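Local coordinates for trans-4-hydroxy-L-proline dehydratase (Clostridioides difficile 70-100-2010, PDB 6VXC), which uses a glycyl radical to dehydrate trans-4-hydroxy-L-proline to (S)-1-pyrroline-5-carboxylate during anaerobic breakdown of hydroxyproline, at residues I45-E59 / I134-R146. Sequence-based numbering, arbitrary orientation.
Sequences IERAVLMTEAYKKYE and IHKEEIIPFWKKR
Trp143 drives the edge of its six-membered ring into the face of Tyr55, CH2 sitting over the centre of the phenol ring and 3.4 Å from Tyr55 CE2; the planes stand at 58°, an edge-to-face stack. The indole is also held by its nitrogen: NE1 donates to Thr52 OG1 (2.8 Å), which lies almost exactly in the ring plane. With chi1 at -55°, Thr52 turns this hydroxyl back beside its own backbone N, where it donates in turn to Ala48 O, a carbonyl that also accepts the helical bond from Thr52 N on its other face. The same torsion sends CG2 over one face of Phe142 in a CH-pi contact, 4.3 Å from the ring centroid, and Thr52 thus fits as a knob into the hole formed by Glu138, Ile139, Phe142 and Trp143. Here two peripheral helices of the pyruvate formate lyase-like part of this glycyl radical enzyme pack together: the axes of segments 46-58 and 134-143, the latter part of helix 129-143, come within 9.8 Å and cross at 43°. Toward the N-terminal end of helix 46-58 the contact turns aliphatic: Ile139 CD1 rests on Ala48 CB (3.7 Å), and Ile134 CG2 meets both Val49 CG2 and Ile45 CG1. Beyond the aromatic end, Arg146 grips Glu59 side-on, NE to OE2 (3.0 Å) in a nearly straight bond and NH2 to the syn lone pair of OE1 (2.7 Å). Its guanidinium lies against the Phe142 ring, NH1 over the ring centre and donating to Phe142 O, which should restrict its rotation. At the exposed margin the extended Lys56 chain runs past Phe142, Lys56 CG 3.6 Å from Phe142 CE1, and one water links Lys56 NZ to Glu138 O. Helix 64-78 touches Tyr55 through Ser71, and Tyr55 OH hydrogen-bonds with Arg68 NH2.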
ATOM      1  N   ILE A  45      16.469 -17.054  -5.736  1.00 20.24           N
ATOM      2  CA  ILE A  45      17.761 -16.394  -5.577  1.00 22.61           C
ATOM      3  C   ILE A  45      18.363 -15.938  -6.901  1.00 20.06           C
ATOM      4  O   ILE A  45      19.424 -15.302  -6.903  1.00 19.64           O
ATOM      5  CB  ILE A  45      18.741 -17.342  -4.850  1.00 23.59           C
ATOM      6  CG1 ILE A  45      19.845 -16.555  -4.138  1.00 21.27           C
ATOM      7  CG2 ILE A  45      19.314 -18.373  -5.831  1.00 20.82           C
ATOM      8  CD1 ILE A  45      19.336 -15.684  -2.997  1.00 22.49           C
ATOM      9  N   GLU A  46      17.724 -16.244  -8.035  1.00 22.82           N
ATOM     10  CA  GLU A  46      18.361 -15.960  -9.317  1.00 21.04           C
ATOM     11  C   GLU A  46      18.588 -14.468  -9.522  1.00 19.88           C
ATOM     12  O   GLU A  46      19.621 -14.056 -10.066  1.00 23.01           O
ATOM     13  CB  GLU A  46      17.530 -16.520 -10.464  1.00 21.61           C
ATOM     14  CG  GLU A  46      18.230 -16.360 -11.778  1.00 24.69           C
ATOM     15  CD  GLU A  46      17.495 -16.996 -12.919  1.00 28.01           C
ATOM     16  OE1 GLU A  46      16.612 -16.322 -13.471  1.00 28.45           O
ATOM     17  OE2 GLU A  46      17.787 -18.161 -13.255  1.00 35.87           O
ATOM     18  N   ARG A  47      17.616 -13.644  -9.151  1.00 17.54           N
ATOM     19  CA  ARG A  47      17.780 -12.210  -9.339  1.00 15.83           C
ATOM     20  C   ARG A  47      19.039 -11.710  -8.642  1.00 15.90           C
ATOM     21  O   ARG A  47      19.853 -11.004  -9.244  1.00 19.03           O
ATOM     22  CB  ARG A  47      16.560 -11.458  -8.808  1.00 17.45           C
ATOM     23  CG  ARG A  47      16.658  -9.962  -9.023  1.00 14.15           C
ATOM     24  CD  ARG A  47      15.646  -9.185  -8.221  1.00 14.18           C
ATOM     25  NE  ARG A  47      15.786  -7.752  -8.460  1.00 15.12           N
ATOM     26  CZ  ARG A  47      16.657  -6.965  -7.841  1.00 13.82           C
ATOM     27  NH1 ARG A  47      17.475  -7.463  -6.919  1.00 12.94           N
ATOM     28  NH2 ARG A  47      16.697  -5.674  -8.143  1.00 14.63           N
ATOM     29  N   ALA A  48      19.226 -12.092  -7.376  1.00 16.63           N
ATOM     30  CA  ALA A  48      20.389 -11.629  -6.626  1.00 16.79           C
ATOM     31  C   ALA A  48      21.684 -12.063  -7.298  1.00 16.61           C
ATOM     32  O   ALA A  48      22.640 -11.286  -7.370  1.00 21.04           O
ATOM     33  CB  ALA A  48      20.337 -12.152  -5.193  1.00 14.45           C
ATOM     34  N   VAL A  49      21.732 -13.293  -7.806  1.00 18.55           N
ATOM     35  CA  VAL A  49      22.932 -13.749  -8.502  1.00 18.92           C
ATOM     36  C   VAL A  49      23.221 -12.857  -9.699  1.00 17.42           C
ATOM     37  O   VAL A  49      24.342 -12.382  -9.882  1.00 20.72           O
ATOM     38  CB  VAL A  49      22.784 -15.216  -8.940  1.00 18.91           C
ATOM     39  CG1 VAL A  49      23.949 -15.601  -9.840  1.00 19.39           C
ATOM     40  CG2 VAL A  49      22.716 -16.142  -7.746  1.00 18.74           C
ATOM     41  N   LEU A  50      22.210 -12.607 -10.530  1.00 17.52           N
ATOM     42  CA  LEU A  50      22.442 -11.854 -11.756  1.00 18.00           C
ATOM     43  C   LEU A  50      22.827 -10.409 -11.469  1.00 17.04           C
ATOM     44  O   LEU A  50      23.651  -9.834 -12.186  1.00 20.55           O
ATOM     45  CB  LEU A  50      21.211 -11.928 -12.667  1.00 17.38           C
ATOM     46  CG  LEU A  50      20.948 -13.336 -13.225  1.00 21.76           C
ATOM     47  CD1 LEU A  50      19.660 -13.416 -14.053  1.00 20.73           C
ATOM     48  CD2 LEU A  50      22.144 -13.836 -14.033  1.00 22.46           C
ATOM     49  N   MET A  51      22.237  -9.797 -10.446  1.00 18.17           N
ATOM     50  CA  MET A  51      22.651  -8.447 -10.082  1.00 20.51           C
ATOM     51  C   MET A  51      24.085  -8.434  -9.561  1.00 19.20           C
ATOM     52  O   MET A  51      24.834  -7.490  -9.824  1.00 22.02           O
ATOM     53  CB  MET A  51      21.703  -7.852  -9.032  1.00 21.65           C
ATOM     54  CG  MET A  51      20.255  -7.712  -9.507  1.00 22.81           C
ATOM     55  SD  MET A  51      19.987  -6.521 -10.839  1.00 27.17           S
ATOM     56  CE  MET A  51      20.158  -4.976  -9.957  1.00 24.69           C
ATOM     57  N   THR A  52      24.485  -9.461  -8.815  1.00 17.16           N
ATOM     58  CA  THR A  52      25.868  -9.522  -8.363  1.00 19.82           C
ATOM     59  C   THR A  52      26.821  -9.561  -9.552  1.00 21.12           C
ATOM     60  O   THR A  52      27.801  -8.813  -9.596  1.00 24.52           O
ATOM     61  CB  THR A  52      26.093 -10.732  -7.454  1.00 18.91           C
ATOM     62  OG1 THR A  52      25.164 -10.710  -6.370  1.00 18.60           O
ATOM     63  CG2 THR A  52      27.520 -10.701  -6.893  1.00 21.37           C
ATOM     64  N   GLU A  53      26.521 -10.400 -10.550  1.00 21.87           N
ATOM     65  CA  GLU A  53      27.345 -10.453 -11.760  1.00 21.01           C
ATOM     66  C   GLU A  53      27.466  -9.089 -12.428  1.00 24.11           C
ATOM     67  O   GLU A  53      28.538  -8.728 -12.932  1.00 24.46           O
ATOM     68  CB  GLU A  53      26.766 -11.458 -12.755  1.00 23.51           C
ATOM     69  CG  GLU A  53      26.861 -12.907 -12.341  1.00 26.88           C
ATOM     70  CD  GLU A  53      26.295 -13.843 -13.403  1.00 29.13           C
ATOM     71  OE1 GLU A  53      25.904 -13.357 -14.483  1.00 29.08           O
ATOM     72  OE2 GLU A  53      26.236 -15.065 -13.157  1.00 33.39           O
ATOM     73  N   ALA A  54      26.364  -8.348 -12.513  1.00 23.83           N
ATOM     74  CA  ALA A  54      26.399  -7.064 -13.199  1.00 22.89           C
ATOM     75  C   ALA A  54      27.250  -6.051 -12.443  1.00 21.81           C
ATOM     76  O   ALA A  54      28.013  -5.302 -13.058  1.00 21.82           O
ATOM     77  CB  ALA A  54      24.981  -6.534 -13.412  1.00 19.85           C
ATOM     78  N   TYR A  55      27.123  -5.995 -11.114  1.00 24.65           N
ATOM     79  CA  TYR A  55      27.915  -5.036 -10.344  1.00 21.11           C
ATOM     80  C   TYR A  55      29.404  -5.348 -10.437  1.00 24.59           C
ATOM     81  O   TYR A  55      30.226  -4.439 -10.625  1.00 23.11           O
ATOM     82  CB  TYR A  55      27.468  -5.024  -8.886  1.00 20.65           C
ATOM     83  CG  TYR A  55      26.375  -4.027  -8.575  1.00 21.13           C
ATOM     84  CD1 TYR A  55      25.202  -3.997  -9.318  1.00 20.71           C
ATOM     85  CD2 TYR A  55      26.524  -3.108  -7.546  1.00 19.55           C
ATOM     86  CE1 TYR A  55      24.195  -3.078  -9.031  1.00 19.60           C
ATOM     87  CE2 TYR A  55      25.533  -2.196  -7.247  1.00 20.19           C
ATOM     88  CZ  TYR A  55      24.365  -2.181  -7.997  1.00 22.10           C
ATOM     89  OH  TYR A  55      23.374  -1.269  -7.694  1.00 21.51           O
ATOM     90  N   LYS A  56      29.767  -6.625 -10.295  1.00 22.64           N
ATOM     91  CA  LYS A  56      31.162  -7.014 -10.441  1.00 26.45           C
ATOM     92  C   LYS A  56      31.703  -6.631 -11.809  1.00 22.58           C
ATOM     93  O   LYS A  56      32.892  -6.346 -11.950  1.00 23.80           O
ATOM     94  CB  LYS A  56      31.309  -8.520 -10.211  1.00 23.95           C
ATOM     95  CG  LYS A  56      31.181  -8.938  -8.754  1.00 23.62           C
ATOM     96  CD  LYS A  56      31.203 -10.458  -8.613  1.00 22.92           C
ATOM     97  CE  LYS A  56      31.196 -10.880  -7.158  1.00 22.53           C
ATOM     98  NZ  LYS A  56      31.124 -12.361  -7.047  1.00 23.44           N
ATOM     99  N   LYS A  57      30.844  -6.603 -12.817  1.00 22.45           N
ATOM    100  CA  LYS A  57      31.260  -6.191 -14.149  1.00 24.77           C
ATOM    101  C   LYS A  57      31.363  -4.670 -14.267  1.00 23.91           C
ATOM    102  O   LYS A  57      32.329  -4.156 -14.841  1.00 24.46           O
ATOM    103  CB  LYS A  57      30.273  -6.761 -15.168  1.00 26.94           C
ATOM    104  CG  LYS A  57      30.720  -6.755 -16.612  1.00 35.81           C
ATOM    105  CD  LYS A  57      29.912  -7.798 -17.403  1.00 39.06           C
ATOM    106  CE  LYS A  57      29.906  -7.513 -18.894  1.00 42.94           C
ATOM    107  NZ  LYS A  57      28.758  -8.182 -19.569  1.00 42.48           N
ATOM    108  N   TYR A  58      30.395  -3.927 -13.727  1.00 23.38           N
ATOM    109  CA  TYR A  58      30.245  -2.519 -14.073  1.00 19.84           C
ATOM    110  C   TYR A  58      30.477  -1.525 -12.940  1.00 22.57           C
ATOM    111  O   TYR A  58      30.721  -0.349 -13.229  1.00 21.67           O
ATOM    112  CB  TYR A  58      28.849  -2.264 -14.662  1.00 24.13           C
ATOM    113  CG  TYR A  58      28.634  -2.898 -16.015  1.00 27.28           C
ATOM    114  CD1 TYR A  58      29.389  -2.504 -17.120  1.00 28.44           C
ATOM    115  CD2 TYR A  58      27.684  -3.893 -16.188  1.00 22.83           C
ATOM    116  CE1 TYR A  58      29.195  -3.081 -18.358  1.00 27.95           C
ATOM    117  CE2 TYR A  58      27.480  -4.471 -17.413  1.00 30.13           C
ATOM    118  CZ  TYR A  58      28.242  -4.065 -18.497  1.00 29.44           C
ATOM    119  OH  TYR A  58      28.039  -4.649 -19.717  1.00 36.41           O
ATOM    120  N   GLU A  59      30.367  -1.931 -11.678  1.00 22.55           N
ATOM    121  CA  GLU A  59      30.483  -0.959 -10.598  1.00 19.97           C
ATOM    122  C   GLU A  59      31.832  -0.261 -10.654  1.00 23.47           C
ATOM    123  O   GLU A  59      32.877  -0.910 -10.771  1.00 22.39           O
ATOM    124  CB  GLU A  59      30.307  -1.625  -9.240  1.00 22.07           C
ATOM    125  CG  GLU A  59      30.299  -0.648  -8.086  1.00 24.35           C
ATOM    126  CD  GLU A  59      30.313  -1.342  -6.736  1.00 30.61           C
ATOM    127  OE1 GLU A  59      31.193  -2.201  -6.513  1.00 33.98           O
ATOM    128  OE2 GLU A  59      29.434  -1.039  -5.901  1.00 28.17           O
ATOM    129  N   ILE A 134      23.861 -20.361  -1.800  1.00 21.99           N
ATOM    130  CA  ILE A 134      24.223 -19.281  -2.716  1.00 18.90           C
ATOM    131  C   ILE A 134      24.195 -17.939  -1.994  1.00 20.76           C
ATOM    132  O   ILE A 134      25.111 -17.119  -2.130  1.00 22.21           O
ATOM    133  CB  ILE A 134      23.282 -19.290  -3.934  1.00 23.42           C
ATOM    134  CG1 ILE A 134      23.513 -20.535  -4.784  1.00 26.88           C
ATOM    135  CG2 ILE A 134      23.410 -18.020  -4.759  1.00 19.58           C
ATOM    136  CD1 ILE A 134      22.541 -20.646  -5.926  1.00 23.76           C
ATOM    137  N   HIS A 135      23.144 -17.696  -1.209  1.00 20.04           N
ATOM    138  CA  HIS A 135      23.068 -16.442  -0.469  1.00 19.05           C
ATOM    139  C   HIS A 135      24.251 -16.309   0.480  1.00 21.92           C
ATOM    140  O   HIS A 135      24.847 -15.233   0.597  1.00 22.20           O
ATOM    141  CB  HIS A 135      21.754 -16.349   0.311  1.00 18.32           C
ATOM    142  CG  HIS A 135      21.573 -15.037   1.000  1.00 17.18           C
ATOM    143  ND1 HIS A 135      21.221 -13.888   0.326  1.00 18.66           N
ATOM    144  CD2 HIS A 135      21.768 -14.670   2.286  1.00 16.70           C
ATOM    145  CE1 HIS A 135      21.169 -12.878   1.174  1.00 17.08           C
ATOM    146  NE2 HIS A 135      21.494 -13.326   2.374  1.00 20.14           N
ATOM    147  N   LYS A 136      24.597 -17.397   1.173  1.00 22.84           N
ATOM    148  CA  LYS A 136      25.693 -17.349   2.126  1.00 23.37           C
ATOM    149  C   LYS A 136      27.027 -17.130   1.430  1.00 23.26           C
ATOM    150  O   LYS A 136      27.858 -16.350   1.908  1.00 23.73           O
ATOM    151  CB  LYS A 136      25.742 -18.641   2.941  1.00 27.99           C
ATOM    152  CG  LYS A 136      26.834 -18.617   3.990  1.00 28.29           C
ATOM    153  CD  LYS A 136      27.065 -19.973   4.619  1.00 35.70           C
ATOM    154  CE  LYS A 136      27.858 -19.811   5.911  1.00 41.54           C
ATOM    155  NZ  LYS A 136      28.418 -21.097   6.394  1.00 54.80           N
ATOM    156  N   GLU A 137      27.244 -17.792   0.293  1.00 25.87           N
ATOM    157  CA  GLU A 137      28.564 -17.815  -0.324  1.00 24.33           C
ATOM    158  C   GLU A 137      28.769 -16.749  -1.387  1.00 26.30           C
ATOM    159  O   GLU A 137      29.890 -16.255  -1.543  1.00 26.23           O
ATOM    160  CB  GLU A 137      28.827 -19.182  -0.949  1.00 27.36           C
ATOM    161  CG  GLU A 137      28.833 -20.323   0.033  1.00 30.56           C
ATOM    162  CD  GLU A 137      29.066 -21.661  -0.641  1.00 38.69           C
ATOM    163  OE1 GLU A 137      29.257 -22.662   0.084  1.00 43.54           O
ATOM    164  OE2 GLU A 137      29.069 -21.713  -1.892  1.00 40.13           O
ATOM    165  N   GLU A 138      27.735 -16.381  -2.129  1.00 22.84           N
ATOM    166  CA  GLU A 138      27.886 -15.398  -3.192  1.00 26.07           C
ATOM    167  C   GLU A 138      27.311 -14.031  -2.850  1.00 25.99           C
ATOM    168  O   GLU A 138      27.891 -13.014  -3.236  1.00 23.66           O
ATOM    169  CB  GLU A 138      27.229 -15.898  -4.481  1.00 25.81           C
ATOM    170  CG  GLU A 138      27.614 -17.295  -4.942  1.00 33.75           C
ATOM    171  CD  GLU A 138      29.108 -17.468  -5.172  1.00 44.64           C
ATOM    172  OE1 GLU A 138      29.620 -18.574  -4.878  1.00 49.38           O
ATOM    173  OE2 GLU A 138      29.759 -16.526  -5.685  1.00 41.99           O
ATOM    174  N   ILE A 139      26.172 -13.977  -2.155  1.00 23.13           N
ATOM    175  CA  ILE A 139      25.426 -12.732  -1.981  1.00 21.99           C
ATOM    176  C   ILE A 139      25.933 -11.929  -0.789  1.00 17.10           C
ATOM    177  O   ILE A 139      26.266 -10.750  -0.931  1.00 20.75           O
ATOM    178  CB  ILE A 139      23.914 -13.006  -1.838  1.00 18.41           C
ATOM    179  CG1 ILE A 139      23.394 -13.804  -3.037  1.00 18.66           C
ATOM    180  CG2 ILE A 139      23.151 -11.687  -1.725  1.00 16.19           C
ATOM    181  CD1 ILE A 139      23.747 -13.207  -4.373  1.00 22.87           C
ATOM    182  N   ILE A 140      25.943 -12.539   0.398  1.00 17.56           N
ATOM    183  CA  ILE A 140      26.358 -11.813   1.603  1.00 23.19           C
ATOM    184  C   ILE A 140      27.758 -11.225   1.466  1.00 22.12           C
ATOM    185  O   ILE A 140      27.940 -10.038   1.782  1.00 20.70           O
ATOM    186  CB  ILE A 140      26.223 -12.719   2.839  1.00 23.77           C
ATOM    187  CG1 ILE A 140      24.749 -12.948   3.159  1.00 20.46           C
ATOM    188  CG2 ILE A 140      26.951 -12.128   4.032  1.00 22.77           C
ATOM    189  CD1 ILE A 140      24.540 -13.775   4.380  1.00 21.93           C
ATOM    190  N   PRO A 141      28.774 -11.971   1.012  1.00 23.33           N
ATOM    191  CA  PRO A 141      30.118 -11.389   0.920  1.00 20.95           C
ATOM    192  C   PRO A 141      30.169 -10.163   0.038  1.00 22.42           C
ATOM    193  O   PRO A 141      30.981  -9.271   0.295  1.00 26.31           O
ATOM    194  CB  PRO A 141      30.956 -12.543   0.356  1.00 21.92           C
ATOM    195  CG  PRO A 141      30.208 -13.765   0.723  1.00 24.19           C
ATOM    196  CD  PRO A 141      28.771 -13.387   0.613  1.00 23.38           C
ATOM    197  N   PHE A 142      29.323 -10.073  -0.988  1.00 21.35           N
ATOM    198  CA  PHE A 142      29.354  -8.908  -1.864  1.00 18.07           C
ATOM    199  C   PHE A 142      28.437  -7.783  -1.387  1.00 18.47           C
ATOM    200  O   PHE A 142      28.836  -6.615  -1.414  1.00 21.40           O
ATOM    201  CB  PHE A 142      28.995  -9.322  -3.295  1.00 19.10           C
ATOM    202  CG  PHE A 142      29.139  -8.210  -4.297  1.00 19.66           C
ATOM    203  CD1 PHE A 142      30.358  -7.951  -4.902  1.00 20.14           C
ATOM    204  CD2 PHE A 142      28.056  -7.413  -4.623  1.00 18.29           C
ATOM    205  CE1 PHE A 142      30.497  -6.918  -5.808  1.00 19.94           C
ATOM    206  CE2 PHE A 142      28.186  -6.372  -5.535  1.00 19.96           C
ATOM    207  CZ  PHE A 142      29.411  -6.127  -6.132  1.00 21.38           C
ATOM    208  N   TRP A 143      27.225  -8.099  -0.926  1.00 19.66           N
ATOM    209  CA  TRP A 143      26.204  -7.078  -0.707  1.00 17.38           C
ATOM    210  C   TRP A 143      26.066  -6.616   0.736  1.00 16.76           C
ATOM    211  O   TRP A 143      25.482  -5.555   0.964  1.00 17.97           O
ATOM    212  CB  TRP A 143      24.833  -7.573  -1.190  1.00 16.36           C
ATOM    213  CG  TRP A 143      24.772  -7.664  -2.662  1.00 15.52           C
ATOM    214  CD1 TRP A 143      24.913  -8.790  -3.425  1.00 16.16           C
ATOM    215  CD2 TRP A 143      24.580  -6.584  -3.575  1.00 14.15           C
ATOM    216  NE1 TRP A 143      24.812  -8.474  -4.750  1.00 13.42           N
ATOM    217  CE2 TRP A 143      24.606  -7.127  -4.872  1.00 13.52           C
ATOM    218  CE3 TRP A 143      24.378  -5.209  -3.420  1.00 14.67           C
ATOM    219  CZ2 TRP A 143      24.440  -6.347  -6.005  1.00 14.63           C
ATOM    220  CZ3 TRP A 143      24.221  -4.435  -4.545  1.00 13.39           C
ATOM    221  CH2 TRP A 143      24.256  -5.004  -5.820  1.00 16.74           C
ATOM    222  N   LYS A 144      26.588  -7.353   1.713  1.00 18.89           N
ATOM    223  CA  LYS A 144      26.399  -6.941   3.107  1.00 17.66           C
ATOM    224  C   LYS A 144      26.900  -5.518   3.347  1.00 17.14           C
ATOM    225  O   LYS A 144      26.274  -4.752   4.086  1.00 17.79           O
ATOM    226  CB  LYS A 144      27.097  -7.928   4.040  1.00 17.57           C
ATOM    227  CG  LYS A 144      26.963  -7.653   5.531  1.00 24.94           C
ATOM    228  CD  LYS A 144      27.543  -8.830   6.323  1.00 26.19           C
ATOM    229  CE  LYS A 144      27.423  -8.640   7.826  1.00 31.36           C
ATOM    230  NZ  LYS A 144      28.094  -7.371   8.230  1.00 37.53           N
ATOM    231  N   LYS A 145      28.033  -5.143   2.750  1.00 15.49           N
ATOM    232  CA  LYS A 145      28.531  -3.787   2.937  1.00 18.13           C
ATOM    233  C   LYS A 145      27.903  -2.796   1.963  1.00 18.34           C
ATOM    234  O   LYS A 145      28.067  -1.587   2.148  1.00 17.61           O
ATOM    235  CB  LYS A 145      30.062  -3.746   2.794  1.00 25.16           C
ATOM    236  CG  LYS A 145      30.563  -3.927   1.366  1.00 23.39           C
ATOM    237  CD  LYS A 145      32.076  -3.871   1.307  1.00 23.83           C
ATOM    238  CE  LYS A 145      32.588  -4.092  -0.100  1.00 32.62           C
ATOM    239  NZ  LYS A 145      34.074  -4.246  -0.143  1.00 34.30           N
ATOM    240  N   ARG A 146      27.187  -3.269   0.944  1.00 18.24           N
ATOM    241  CA  ARG A 146      26.612  -2.382  -0.056  1.00 18.30           C
ATOM    242  C   ARG A 146      25.136  -2.059   0.174  1.00 17.41           C
ATOM    243  O   ARG A 146      24.668  -1.027  -0.308  1.00 19.75           O
ATOM    244  CB  ARG A 146      26.786  -2.989  -1.455  1.00 17.44           C
ATOM    245  CG  ARG A 146      28.228  -2.991  -1.951  1.00 16.84           C
ATOM    246  CD  ARG A 146      28.348  -3.642  -3.326  1.00 21.58           C
ATOM    247  NE  ARG A 146      29.636  -3.356  -3.956  1.00 21.52           N
ATOM    248  CZ  ARG A 146      30.764  -4.033  -3.756  1.00 23.05           C
ATOM    249  NH1 ARG A 146      30.784  -5.077  -2.947  1.00 19.24           N
ATOM    250  NH2 ARG A 146      31.879  -3.657  -4.386  1.00 22.65           N
TER
HETATM  251  O   HOH W   1      30.372 -12.618  -4.004  1.00 28.30           O
HETATM  252  O   HOH W   2      28.704 -14.478  -7.041  1.00 37.72           O